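Redox-sensing transcriptional repressor Rex (Thermus thermophilus, PDB 2DT5) probably represses transcription by binding DNA as a homodimer, its activity governed by the cellular balance of NADH and NAD(+). Local coordinates at residues W81-V86 / P99-S104; L146-P149 / K155-D158; E151-A156 / N170-V175; L176-P179 / A183-N186. The protein carries 1 engineered substitution. All coordinates share one frame; numbering follows the deposited sequence.

How the interactions relate
All four contacts belong to the NAD-binding half of the chain. Interaction 1 is fully buried and mixes one backbone hydrogen bond with a leucine-on-phenylalanine contact beside the second subunit. Interactions 2 and 3 share Lys-155 and Ala-156 and use overlapping parts of helix 150-163; both are apolar and rest on alanine methyls, and both receive NAD on backbone carbonyls. Interaction 2 is buried, interaction 3 only partly. Interaction 4, a valine-valine contact with a looser leucine, lies at strand 183-186, outermost in the sheet within this chain; its Leu-176 reaches back to Leu-146 and the same helix. Interactions 1 and 2 meet where Val-86 O probably accepts a hydrogen bond from Thr-147 N.

Interaction 1: W81-V86 / P99-S104; sequences WGLCIV and PGFGES
In the first beta-alpha-beta crossover of the Rossmann domain, Trp-81 at the start of strand 81-86 meets Ser-104 at the end of the returning loop. Trp-81 N donates to Ser-104 O at 2.7 Å, and the bond is nearly straight, with an N-H...O angle of 168°. The same oxygen lies at the edge of the indole, near its plane, with Trp-81 CD1 3.5 Å from Ser-104 O. The side chain swings there because CG stands beside the backbone N (chi1 -61°), which brings the CD1 edge of the indole to the carbonyl oxygen. Both polar side-chain ends are used elsewhere: Trp-81 NE1 bonds to Gly-76 O and Ser-104 OG to Leu-77 O.

Strand 81-86 runs parallel to strand 105-112, with helix 90-96 between them in sequence, and residues 99-104 bring the chain back to the sheet, turning at Gly-102 between the two residues that make the contact, Phe-101 and Ser-104. The second meeting point is apolar. Leu-83 CD1 touches the Phe-101 ring obliquely, 3.8 Å from Phe-101 CE2 and 4.0 Å from Phe-101 CD2, so a single methyl makes the contact, slanting across the CD2-CE2 bond.

The phenyl group also meets the ring of Phe-189 of the second subunit, their planes at about 50°, while Leu-193 of that subunit packs on both Leu-83 and Phe-101. At the segments' far ends Val-86 touches one bound NAD and Pro-99 touches another.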
loop_
_atom_site.group_PDB
_atom_site.type_symbol
_atom_site.label_atom_id
_atom_site.label_comp_id
_atom_site.label_asym_id
_atom_site.label_seq_id
_atom_site.Cartn_x
_atom_site.Cartn_y
_atom_site.Cartn_z
ATOM N N TRP B 81 10.146 7.037 -16.787
ATOM C CA TRP B 81 11.020 5.963 -16.323
ATOM C C TRP B 81 10.791 4.643 -17.053
ATOM O O TRP B 81 9.658 4.280 -17.362
ATOM C CB TRP B 81 10.821 5.706 -14.832
ATOM C CG TRP B 81 11.131 6.865 -13.943
ATOM C CD1 TRP B 81 10.269 7.849 -13.536
ATOM C CD2 TRP B 81 12.377 7.123 -13.280
ATOM N NE1 TRP B 81 10.906 8.702 -12.652
ATOM C CE2 TRP B 81 12.199 8.281 -12.484
ATOM C CE3 TRP B 81 13.633 6.495 -13.292
ATOM C CZ2 TRP B 81 13.221 8.806 -11.687
ATOM C CZ3 TRP B 81 14.656 7.025 -12.498
ATOM C CH2 TRP B 81 14.437 8.177 -11.712
ATOM N N GLY B 82 11.872 3.920 -17.316
ATOM C CA GLY B 82 11.746 2.634 -17.979
ATOM C C GLY B 82 11.655 1.535 -16.929
ATOM O O GLY B 82 12.505 1.455 -16.036
ATOM N N LEU B 83 10.625 0.696 -17.010
ATOM C CA LEU B 83 10.473 -0.382 -16.036
ATOM C C LEU B 83 10.526 -1.763 -16.681
ATOM O O LEU B 83 10.449 -1.908 -17.902
ATOM C CB LEU B 83 9.123 -0.320 -15.266
ATOM C CG LEU B 83 8.485 0.991 -14.797
ATOM C CD1 LEU B 83 7.288 0.676 -13.913
ATOM C CD2 LEU B 83 9.482 1.858 -14.064
ATOM N N CYS B 84 10.657 -2.775 -15.871
ATOM C CA CYS B 84 10.629 -4.140 -16.343
ATOM C C CYS B 84 10.003 -4.965 -15.244
ATOM O O CYS B 84 9.950 -4.561 -14.080
ATOM C CB CYS B 84 12.031 -4.645 -16.671
ATOM S SG CYS B 84 13.094 -4.919 -15.216
ATOM N N ILE B 85 9.531 -6.143 -15.611
ATOM C CA ILE B 85 8.956 -7.042 -14.640
ATOM C C ILE B 85 9.845 -8.273 -14.693
ATOM O O ILE B 85 10.152 -8.781 -15.786
ATOM C CB ILE B 85 7.513 -7.432 -15.017
ATOM C CG1 ILE B 85 6.598 -6.192 -14.968
ATOM C CG2 ILE B 85 7.022 -8.497 -14.064
ATOM C CD1 ILE B 85 5.194 -6.402 -15.565
ATOM N N VAL B 86 10.291 -8.733 -13.530
ATOM C CA VAL B 86 11.110 -9.929 -13.464
ATOM C C VAL B 86 10.287 -10.975 -12.722
ATOM O O VAL B 86 10.041 -10.852 -11.531
ATOM C CB VAL B 86 12.437 -9.662 -12.719
ATOM C CG1 VAL B 86 13.171 -10.996 -12.444
ATOM C CG2 VAL B 86 13.323 -8.735 -13.571
ATOM N N PRO B 99 -3.558 -1.159 -16.092
ATOM C CA PRO B 99 -3.759 0.079 -16.863
ATOM C C PRO B 99 -3.416 1.380 -16.177
ATOM O O PRO B 99 -3.578 2.460 -16.763
ATOM C CB PRO B 99 -5.249 -0.018 -17.179
ATOM C CG PRO B 99 -5.847 -0.734 -15.993
ATOM C CD PRO B 99 -4.764 -1.553 -15.353
ATOM N N GLY B 100 -2.948 1.308 -14.939
ATOM C CA GLY B 100 -2.672 2.533 -14.220
ATOM C C GLY B 100 -1.246 3.001 -14.029
ATOM O O GLY B 100 -0.983 3.691 -13.057
ATOM N N PHE B 101 -0.332 2.653 -14.929
ATOM C CA PHE B 101 1.046 3.106 -14.770
ATOM C C PHE B 101 1.201 4.584 -15.118
ATOM O O PHE B 101 1.997 5.292 -14.505
ATOM C CB PHE B 101 2.007 2.282 -15.637
ATOM C CG PHE B 101 2.347 0.929 -15.051
ATOM C CD1 PHE B 101 1.685 -0.218 -15.477
ATOM C CD2 PHE B 101 3.328 0.808 -14.073
ATOM C CE1 PHE B 101 1.993 -1.473 -14.941
ATOM C CE2 PHE B 101 3.644 -0.442 -13.527
ATOM C CZ PHE B 101 2.971 -1.589 -13.966
ATOM N N GLY B 102 0.440 5.052 -16.101
ATOM C CA GLY B 102 0.539 6.449 -16.491
ATOM C C GLY B 102 1.747 6.739 -17.371
ATOM O O GLY B 102 2.498 5.832 -17.745
ATOM N N GLU B 103 1.936 8.013 -17.702
ATOM C CA GLU B 103 3.045 8.429 -18.552
ATOM C C GLU B 103 4.410 8.379 -17.891
ATOM O O GLU B 103 5.414 8.225 -18.569
ATOM C CB GLU B 103 2.813 9.847 -19.085
ATOM C CG GLU B 103 1.749 9.927 -20.154
ATOM C CD GLU B 103 1.958 11.097 -21.104
ATOM O OE1 GLU B 103 1.068 11.320 -21.957
ATOM O OE2 GLU B 103 3.006 11.785 -21.004
ATOM N N SER B 104 4.445 8.508 -16.574
ATOM C CA SER B 104 5.709 8.501 -15.837
ATOM C C SER B 104 6.466 7.177 -15.829
ATOM O O SER B 104 7.695 7.162 -15.730
ATOM C CB SER B 104 5.461 8.918 -14.397
ATOM O OG SER B 104 4.751 10.137 -14.341
#

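Interaction 2: L146-P149 / K155-D158; sequences LTVP and KAAD. With NAD (nicotinamide-adenine-dinucleotide), chain L.
The methyl of Ala-156 is the bump here, facing a shallow hollow between Leu-146 and Val-148. Leu-146 CD1 forms one wall, 3.7 Å from Ala-156 CB; Val-148 CG2 forms the other, 4.1 Å from Ala-156 CB. At the next residue of the helix, Leu-146 CD2 lies more loosely against a second methyl, 4.4 Å from Ala-157 CB. The leucine thus straddles two consecutive alanines with its two branches, which it can do because CG lies anti to the backbone N (chi1 -167°), carrying the fork outward from the strand toward the helix. Small alanine side chains let the helix approach closely, and the CA atoms of Val-148 and Ala-156 are 7.8 Å apart.

Val-148 has two faces. While CG2 turns to the helix, CG1 is set against the adenine, 3.5 Å from NAD C4A, so the isopropyl group forms a wedge between helix and cofactor. Pro-149 continues this surface under the adenosine ribose, its CD 3.5 Å from NAD O4B. The backbone does the polar work: NAD O3D, a hydroxyl of the nicotinamide ribose, donates to Val-148 O at 2.7 Å. Thr-147 points its hydroxyl elsewhere, hydrogen-bonding Gly-87 O in the glycine-rich loop and so tying two cofactor-binding loops together. Behind the leucine, Ile-168 of the next strand and Leu-176 fill in the buried interior.

A strand whose final residue packs on the following helix, with the intervening loop lying against the dinucleotide at the carboxyl edge of the parallel sheet, is the arrangement expected of a Rossmann fold, here at the connection from strand 143-146 to helix 150-163.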
loop_
_atom_site.group_PDB
_atom_site.type_symbol
_atom_site.label_atom_id
_atom_site.label_comp_id
_atom_site.label_asym_id
_atom_site.label_seq_id
_atom_site.Cartn_x
_atom_site.Cartn_y
_atom_site.Cartn_z
ATOM N N LEU B 146 9.889 -6.753 -8.999
ATOM C CA LEU B 146 10.288 -8.106 -8.669
ATOM C C LEU B 146 9.124 -8.944 -8.185
ATOM O O LEU B 146 8.661 -8.780 -7.070
ATOM C CB LEU B 146 11.385 -8.100 -7.600
ATOM C CG LEU B 146 12.106 -9.448 -7.408
ATOM C CD1 LEU B 146 12.604 -9.972 -8.767
ATOM C CD2 LEU B 146 13.272 -9.277 -6.442
ATOM N N THR B 147 8.688 -9.872 -9.028
ATOM C CA THR B 147 7.568 -10.741 -8.713
ATOM C C THR B 147 7.927 -12.227 -8.894
ATOM O O THR B 147 7.213 -12.967 -9.569
ATOM C CB THR B 147 6.357 -10.371 -9.607
ATOM O OG1 THR B 147 6.796 -10.270 -10.968
ATOM C CG2 THR B 147 5.790 -8.997 -9.193
ATOM N N VAL B 148 9.058 -12.645 -8.322
ATOM C CA VAL B 148 9.463 -14.048 -8.375
ATOM C C VAL B 148 9.152 -14.616 -6.994
ATOM O O VAL B 148 8.953 -13.856 -6.042
ATOM C CB VAL B 148 10.996 -14.214 -8.658
ATOM C CG1 VAL B 148 11.363 -13.543 -9.968
ATOM C CG2 VAL B 148 11.818 -13.628 -7.516
ATOM N N PRO B 149 9.083 -15.952 -6.861
ATOM C CA PRO B 149 8.796 -16.529 -5.541
ATOM C C PRO B 149 9.854 -16.066 -4.524
ATOM O O PRO B 149 10.961 -15.679 -4.906
ATOM C CB PRO B 149 8.883 -18.038 -5.792
ATOM C CG PRO B 149 8.513 -18.175 -7.223
ATOM C CD PRO B 149 9.236 -17.009 -7.872
ATOM N N LYS B 155 18.531 -13.717 -5.281
ATOM C CA LYS B 155 19.392 -13.947 -6.430
ATOM C C LYS B 155 18.889 -13.193 -7.658
ATOM O O LYS B 155 19.682 -12.753 -8.503
ATOM C CB LYS B 155 19.515 -15.451 -6.721
ATOM C CG LYS B 155 20.455 -15.749 -7.886
ATOM C CD LYS B 155 21.755 -14.932 -7.766
ATOM C CE LYS B 155 22.312 -14.546 -9.139
ATOM N NZ LYS B 155 23.416 -13.551 -9.052
ATOM N N ALA B 156 17.571 -13.035 -7.765
ATOM C CA ALA B 156 17.029 -12.283 -8.891
ATOM C C ALA B 156 17.490 -10.832 -8.721
ATOM O O ALA B 156 17.911 -10.169 -9.686
ATOM C CB ALA B 156 15.488 -12.361 -8.904
ATOM N N ALA B 157 17.414 -10.346 -7.487
ATOM C CA ALA B 157 17.819 -8.972 -7.176
ATOM C C ALA B 157 19.306 -8.778 -7.487
ATOM O O ALA B 157 19.697 -7.748 -8.040
ATOM C CB ALA B 157 17.545 -8.660 -5.707
ATOM N N ASP B 158 20.126 -9.773 -7.129
ATOM C CA ASP B 158 21.568 -9.724 -7.384
ATOM C C ASP B 158 21.801 -9.554 -8.875
ATOM O O ASP B 158 22.627 -8.741 -9.306
ATOM C CB ASP B 158 22.227 -11.016 -6.903
ATOM C CG ASP B 158 22.199 -11.156 -5.396
ATOM O OD1 ASP B 158 22.395 -12.288 -4.898
ATOM O OD2 ASP B 158 21.991 -10.135 -4.703
HETATM P PA NAD L . 4.148 -17.668 -9.665
HETATM O O1A NAD L . 2.841 -17.705 -10.391
HETATM O O2A NAD L . 4.730 -18.938 -9.126
HETATM O O5B NAD L . 5.138 -16.970 -10.647
HETATM C C5B NAD L . 6.536 -16.749 -10.332
HETATM C C4B NAD L . 7.247 -16.617 -11.656
HETATM O O4B NAD L . 8.642 -16.365 -11.284
HETATM C C3B NAD L . 7.331 -17.917 -12.547
HETATM O O3B NAD L . 6.818 -17.620 -13.883
HETATM C C2B NAD L . 8.808 -18.302 -12.569
HETATM O O2B NAD L . 9.280 -18.953 -13.687
HETATM C C1B NAD L . 9.427 -16.932 -12.303
HETATM N N9A NAD L . 10.760 -16.990 -11.765
HETATM C C8A NAD L . 11.374 -17.776 -10.778
HETATM N N7A NAD L . 12.647 -17.474 -10.596
HETATM C C5A NAD L . 12.951 -16.477 -11.452
HETATM C C6A NAD L . 14.183 -15.722 -11.722
HETATM N N6A NAD L . 15.308 -15.949 -11.081
HETATM N N1A NAD L . 14.066 -14.743 -12.713
HETATM C C2A NAD L . 12.945 -14.459 -13.409
HETATM N N3A NAD L . 11.747 -15.153 -13.186
HETATM C C4A NAD L . 11.797 -16.155 -12.204
HETATM O O3 NAD L . 4.033 -16.650 -8.432
HETATM P PN NAD L . 2.953 -15.449 -8.103
HETATM O O1N NAD L . 1.764 -16.032 -7.453
HETATM O O2N NAD L . 2.794 -14.681 -9.374
HETATM O O5D NAD L . 3.779 -14.633 -6.979
HETATM C C5D NAD L . 5.010 -13.935 -7.332
HETATM C C4D NAD L . 5.560 -13.271 -6.126
HETATM O O4D NAD L . 4.558 -12.265 -5.623
HETATM C C3D NAD L . 5.798 -14.233 -4.886
HETATM O O3D NAD L . 7.004 -13.853 -4.187
HETATM C C2D NAD L . 4.577 -13.960 -4.028
HETATM O O2D NAD L . 4.696 -14.366 -2.706
HETATM C C1D NAD L . 4.433 -12.408 -4.217
HETATM N N1N NAD L . 3.136 -11.928 -3.672
HETATM C C2N NAD L . 3.161 -10.606 -3.146
HETATM C C3N NAD L . 2.066 -9.892 -2.940
HETATM C C7N NAD L . 2.169 -8.523 -2.339
HETATM O O7N NAD L . 1.119 -7.983 -1.928
HETATM N N7N NAD L . 3.383 -7.955 -2.220
HETATM C C4N NAD L . 0.686 -10.446 -3.285
HETATM C C5N NAD L . 0.826 -11.383 -4.471
HETATM C C6N NAD L . 1.904 -12.296 -4.394
#

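Interaction 3: E151-A156 / N170-V175; sequences EAAQKA and NFAPVV. With NAD (nicotinamide-adenine-dinucleotide), chain L.
Ala-153 presents its methyl to two residues of the loop after strand 167-170. Ala-153 CB sits 3.6 Å from Val-174 CG1 and 3.8 Å from Ala-172 CB, filling the corner between them. The valine reaches the helix with the branch held between its backbone N and carbonyl carbon (chi1 69°), a crowded position that directs this methyl at the alanine. All three side chains are apolar, and no hydrogen bond between the segments is needed to hold them together.

Just outward, the loop's other side receives NAD. Ala-172 CB, already against the helix, is also 3.7 Å from NAD O3D, so this small residue touches both the helix and the nicotinamide ribose. Phe-171 O accepts the carboxamide nitrogen NAD N7N at 3.0 Å, with an N-H...O angle of 164°, which helps fix the rotation of the carboxamide. On the helix, Ala-152 CB approaches the adenine, 3.7 Å from NAD N7A. As in Rossmann-fold enzymes and regulators, the dinucleotide here runs along the carboxyl ends of the parallel strands, with helix 150-163 near its adenine and the loop after strand 167-170 near its nicotinamide.

The loop takes its shape from an inverse gamma turn centred on Pro-173, in which Val-174 N donates to Ala-172 O at 2.7 Å. At this turn Pro-173 CD lies 3.3 Å from NAD O2D on the nicotinamide ribose, while Tyr-98 of the second subunit packs on the proline. Arg-150, at the start of the helix, touches Pro-173 and Val-174. The Phe-171 side chain packs on Leu-91 and Leu-95 of helix 90-96. Further along, Gln-154 NE2 bonds to both Glu-177 O and Asp-158 OD2.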
loop_
_atom_site.group_PDB
_atom_site.type_symbol
_atom_site.label_atom_id
_atom_site.label_comp_id
_atom_site.label_asym_id
_atom_site.label_seq_id
_atom_site.Cartn_x
_atom_site.Cartn_y
_atom_site.Cartn_z
ATOM N N GLU B 151 11.801 -17.646 -2.429
ATOM C CA GLU B 151 13.028 -18.410 -2.519
ATOM C C GLU B 151 13.984 -17.939 -3.605
ATOM O O GLU B 151 15.188 -18.094 -3.474
ATOM C CB GLU B 151 12.698 -19.891 -2.720
ATOM C CG GLU B 151 12.048 -20.581 -1.511
ATOM C CD GLU B 151 10.672 -20.017 -1.135
ATOM O OE1 GLU B 151 9.815 -19.836 -2.037
ATOM O OE2 GLU B 151 10.445 -19.777 0.074
ATOM N N ALA B 152 13.463 -17.355 -4.674
ATOM C CA ALA B 152 14.337 -16.910 -5.750
ATOM C C ALA B 152 14.618 -15.417 -5.760
ATOM O O ALA B 152 15.419 -14.948 -6.559
ATOM C CB ALA B 152 13.743 -17.324 -7.105
ATOM N N ALA B 153 13.982 -14.678 -4.860
ATOM C CA ALA B 153 14.087 -13.192 -4.818
ATOM C C ALA B 153 15.492 -12.555 -4.741
ATOM O O ALA B 153 15.857 -11.763 -5.607
ATOM C CB ALA B 153 13.244 -12.674 -3.661
ATOM N N GLN B 154 16.258 -12.917 -3.716
ATOM C CA GLN B 154 17.579 -12.340 -3.520
ATOM C C GLN B 154 18.484 -12.512 -4.731
ATOM O O GLN B 154 19.139 -11.569 -5.156
ATOM C CB GLN B 154 18.239 -12.954 -2.282
ATOM C CG GLN B 154 19.627 -12.394 -1.970
ATOM C CD GLN B 154 19.605 -10.902 -1.730
ATOM O OE1 GLN B 154 18.935 -10.428 -0.815
ATOM N NE2 GLN B 154 20.260 -9.991 -2.420
ATOM N N LYS B 155 18.531 -13.717 -5.281
ATOM C CA LYS B 155 19.392 -13.947 -6.430
ATOM C C LYS B 155 18.889 -13.193 -7.658
ATOM O O LYS B 155 19.682 -12.753 -8.503
ATOM C CB LYS B 155 19.515 -15.451 -6.721
ATOM C CG LYS B 155 20.455 -15.749 -7.886
ATOM C CD LYS B 155 21.755 -14.932 -7.766
ATOM C CE LYS B 155 22.312 -14.546 -9.139
ATOM N NZ LYS B 155 23.416 -13.551 -9.052
ATOM N N ALA B 156 17.571 -13.035 -7.765
ATOM C CA ALA B 156 17.029 -12.283 -8.891
ATOM C C ALA B 156 17.490 -10.832 -8.721
ATOM O O ALA B 156 17.911 -10.169 -9.686
ATOM C CB ALA B 156 15.488 -12.361 -8.904
ATOM N N ASN B 170 9.889 -4.337 -4.855
ATOM C CA ASN B 170 9.890 -5.731 -4.426
ATOM C C ASN B 170 8.558 -6.246 -3.922
ATOM O O ASN B 170 8.071 -5.795 -2.884
ATOM C CB ASN B 170 10.930 -5.902 -3.318
ATOM C CG ASN B 170 10.938 -7.298 -2.749
ATOM O OD1 ASN B 170 11.061 -7.495 -1.532
ATOM N ND2 ASN B 170 10.811 -8.283 -3.626
ATOM N N PHE B 171 7.942 -7.175 -4.650
ATOM C CA PHE B 171 6.675 -7.746 -4.195
ATOM C C PHE B 171 6.887 -9.026 -3.384
ATOM O O PHE B 171 6.003 -9.433 -2.627
ATOM C CB PHE B 171 5.751 -8.057 -5.373
ATOM C CG PHE B 171 5.284 -6.834 -6.125
ATOM C CD1 PHE B 171 6.150 -6.148 -6.973
ATOM C CD2 PHE B 171 3.985 -6.360 -5.958
ATOM C CE1 PHE B 171 5.736 -5.002 -7.654
ATOM C CE2 PHE B 171 3.546 -5.208 -6.631
ATOM C CZ PHE B 171 4.420 -4.530 -7.479
ATOM N N ALA B 172 8.041 -9.662 -3.555
ATOM C CA ALA B 172 8.332 -10.903 -2.820
ATOM C C ALA B 172 8.358 -10.647 -1.314
ATOM O O ALA B 172 8.926 -9.656 -0.853
ATOM C CB ALA B 172 9.668 -11.483 -3.279
ATOM N N PRO B 173 7.731 -11.530 -0.526
ATOM C CA PRO B 173 7.697 -11.365 0.932
ATOM C C PRO B 173 9.038 -11.684 1.569
ATOM O O PRO B 173 9.153 -12.664 2.295
ATOM C CB PRO B 173 6.615 -12.357 1.367
ATOM C CG PRO B 173 6.828 -13.490 0.388
ATOM C CD PRO B 173 7.025 -12.758 -0.936
ATOM N N VAL B 174 10.043 -10.858 1.291
ATOM C CA VAL B 174 11.373 -11.062 1.840
ATOM C C VAL B 174 12.174 -9.761 1.758
ATOM O O VAL B 174 11.934 -8.924 0.882
ATOM C CB VAL B 174 12.122 -12.156 1.062
ATOM C CG1 VAL B 174 12.450 -11.658 -0.345
ATOM C CG2 VAL B 174 13.396 -12.547 1.814
ATOM N N VAL B 175 13.115 -9.577 2.677
ATOM C CA VAL B 175 13.927 -8.368 2.664
ATOM C C VAL B 175 15.151 -8.625 1.810
ATOM O O VAL B 175 15.905 -9.557 2.063
ATOM C CB VAL B 175 14.366 -7.974 4.066
ATOM C CG1 VAL B 175 15.066 -6.632 4.021
ATOM C CG2 VAL B 175 13.158 -7.925 4.982
HETATM P PA NAD L . 4.148 -17.668 -9.665
HETATM O O1A NAD L . 2.841 -17.705 -10.391
HETATM O O2A NAD L . 4.730 -18.938 -9.126
HETATM O O5B NAD L . 5.138 -16.970 -10.647
HETATM C C5B NAD L . 6.536 -16.749 -10.332
HETATM C C4B NAD L . 7.247 -16.617 -11.656
HETATM O O4B NAD L . 8.642 -16.365 -11.284
HETATM C C3B NAD L . 7.331 -17.917 -12.547
HETATM O O3B NAD L . 6.818 -17.620 -13.883
HETATM C C2B NAD L . 8.808 -18.302 -12.569
HETATM O O2B NAD L . 9.280 -18.953 -13.687
HETATM C C1B NAD L . 9.427 -16.932 -12.303
HETATM N N9A NAD L . 10.760 -16.990 -11.765
HETATM C C8A NAD L . 11.374 -17.776 -10.778
HETATM N N7A NAD L . 12.647 -17.474 -10.596
HETATM C C5A NAD L . 12.951 -16.477 -11.452
HETATM C C6A NAD L . 14.183 -15.722 -11.722
HETATM N N6A NAD L . 15.308 -15.949 -11.081
HETATM N N1A NAD L . 14.066 -14.743 -12.713
HETATM C C2A NAD L . 12.945 -14.459 -13.409
HETATM N N3A NAD L . 11.747 -15.153 -13.186
HETATM C C4A NAD L . 11.797 -16.155 -12.204
HETATM O O3 NAD L . 4.033 -16.650 -8.432
HETATM P PN NAD L . 2.953 -15.449 -8.103
HETATM O O1N NAD L . 1.764 -16.032 -7.453
HETATM O O2N NAD L . 2.794 -14.681 -9.374
HETATM O O5D NAD L . 3.779 -14.633 -6.979
HETATM C C5D NAD L . 5.010 -13.935 -7.332
HETATM C C4D NAD L . 5.560 -13.271 -6.126
HETATM O O4D NAD L . 4.558 -12.265 -5.623
HETATM C C3D NAD L . 5.798 -14.233 -4.886
HETATM O O3D NAD L . 7.004 -13.853 -4.187
HETATM C C2D NAD L . 4.577 -13.960 -4.028
HETATM O O2D NAD L . 4.696 -14.366 -2.706
HETATM C C1D NAD L . 4.433 -12.408 -4.217
HETATM N N1N NAD L . 3.136 -11.928 -3.672
HETATM C C2N NAD L . 3.161 -10.606 -3.146
HETATM C C3N NAD L . 2.066 -9.892 -2.940
HETATM C C7N NAD L . 2.169 -8.523 -2.339
HETATM O O7N NAD L . 1.119 -7.983 -1.928
HETATM N N7N NAD L . 3.383 -7.955 -2.220
HETATM C C4N NAD L . 0.686 -10.446 -3.285
HETATM C C5N NAD L . 0.826 -11.383 -4.471
HETATM C C6N NAD L . 1.904 -12.296 -4.394
#

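Interaction 4: L176-P179 / A183-N186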
loop_
_atom_site.group_PDB
_atom_site.type_symbol
_atom_site.label_atom_id
_atom_site.label_comp_id
_atom_site.label_asym_id
_atom_site.label_seq_id
_atom_site.Cartn_x
_atom_site.Cartn_y
_atom_site.Cartn_z
ATOM N N LEU B 176 15.332 -7.800 0.788
ATOM C CA LEU B 176 16.445 -7.953 -0.127
ATOM C C LEU B 176 17.727 -7.332 0.397
ATOM O O LEU B 176 17.708 -6.430 1.230
ATOM C CB LEU B 176 16.105 -7.322 -1.478
ATOM C CG LEU B 176 14.797 -7.784 -2.144
ATOM C CD1 LEU B 176 14.615 -7.014 -3.434
ATOM C CD2 LEU B 176 14.824 -9.286 -2.417
ATOM N N GLU B 177 18.838 -7.843 -0.118
ATOM C CA GLU B 177 20.175 -7.381 0.212
ATOM C C GLU B 177 20.678 -6.737 -1.057
ATOM O O GLU B 177 20.896 -7.428 -2.051
ATOM C CB GLU B 177 21.078 -8.566 0.549
ATOM C CG GLU B 177 20.741 -9.257 1.840
ATOM C CD GLU B 177 21.047 -8.389 3.035
ATOM O OE1 GLU B 177 20.350 -7.369 3.220
ATOM O OE2 GLU B 177 21.995 -8.718 3.779
ATOM N N VAL B 178 20.859 -5.424 -1.032
ATOM C CA VAL B 178 21.336 -4.715 -2.212
ATOM C C VAL B 178 22.211 -3.541 -1.768
ATOM O O VAL B 178 22.046 -3.023 -0.668
ATOM C CB VAL B 178 20.139 -4.161 -3.063
ATOM C CG1 VAL B 178 19.123 -5.277 -3.368
ATOM C CG2 VAL B 178 19.458 -3.011 -2.323
ATOM N N PRO B 179 23.168 -3.122 -2.609
ATOM C CA PRO B 179 24.024 -1.993 -2.231
ATOM C C PRO B 179 23.199 -0.723 -2.021
ATOM O O PRO B 179 22.175 -0.516 -2.679
ATOM C CB PRO B 179 25.001 -1.885 -3.405
ATOM C CG PRO B 179 24.267 -2.539 -4.557
ATOM C CD PRO B 179 23.609 -3.711 -3.886
ATOM N N ALA B 183 17.917 1.767 -4.777
ATOM C CA ALA B 183 16.751 1.973 -3.923
ATOM C C ALA B 183 15.836 0.747 -3.943
ATOM O O ALA B 183 15.757 0.029 -4.945
ATOM C CB ALA B 183 15.981 3.215 -4.378
ATOM N N VAL B 184 15.158 0.503 -2.829
ATOM C CA VAL B 184 14.250 -0.630 -2.729
ATOM C C VAL B 184 13.003 -0.250 -1.936
ATOM O O VAL B 184 13.087 0.409 -0.897
ATOM C CB VAL B 184 14.919 -1.857 -2.027
ATOM C CG1 VAL B 184 13.951 -3.038 -1.992
ATOM C CG2 VAL B 184 16.182 -2.264 -2.769
ATOM N N GLU B 185 11.852 -0.664 -2.458
ATOM C CA GLU B 185 10.549 -0.431 -1.830
ATOM C C GLU B 185 9.824 -1.757 -1.901
ATOM O O GLU B 185 9.718 -2.351 -2.978
ATOM C CB GLU B 185 9.739 0.615 -2.598
ATOM C CG GLU B 185 10.244 2.036 -2.421
ATOM C CD GLU B 185 9.844 2.623 -1.066
ATOM O OE1 GLU B 185 10.655 3.371 -0.472
ATOM O OE2 GLU B 185 8.709 2.342 -0.612
ATOM N N ASN B 186 9.355 -2.226 -0.751
ATOM C CA ASN B 186 8.626 -3.482 -0.670
ATOM C C ASN B 186 7.131 -3.209 -0.709
ATOM O O ASN B 186 6.637 -2.276 -0.068
ATOM C CB ASN B 186 8.985 -4.205 0.621
ATOM C CG ASN B 186 10.469 -4.441 0.738
ATOM O OD1 ASN B 186 11.070 -5.048 -0.133
ATOM N ND2 ASN B 186 11.069 -3.941 1.807
#
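Val-178 and Val-184 press their methyls together in the tight part of this contact. Val-178 CG2 and Val-184 CG2 lie 3.4 Å apart, closer than the usual van der Waals separation of two methyl carbons, and the two isopropyl groups meet at a slant. Each contributes a particular branch. In Val-178 it is the methyl lodged between backbone N and carbonyl carbon; in Val-184 it is the one beside the backbone N, while CG1 extends anti to that nitrogen (chi1 -178°). This second branch reaches Leu-176 in the slacker half of the contact, where Leu-176 CD1 is 4.3 Å from Val-184 CG1. Val-184 therefore divides its two methyls between two residues of the loop, one touching closely and one lightly.

Nothing polar bridges the segments: there is no hydrogen bond between them, and the nearest CA atoms, those of Leu-176 and Val-184, are 8.1 Å apart. The loop thus lies over the strand through side chains alone and does not extend the sheet. Between the two inward-facing residues, Glu-177, whose side chain starts off away from the strand, is exposed. Pro-179 is likewise exposed, and even the valine pair is only partly covered, whereas Leu-176 is buried. A salt bridge from Glu-185 OE2 to Arg-195 NE of the second subunit places the strand at the dimer interface.

The loop runs between helix 150-163, on whose Ala-153 and Ala-157 Leu-176 packs, and strand 183-186, which pairs in parallel with strand 167-170 as an outermost strand of the sheet within this chain.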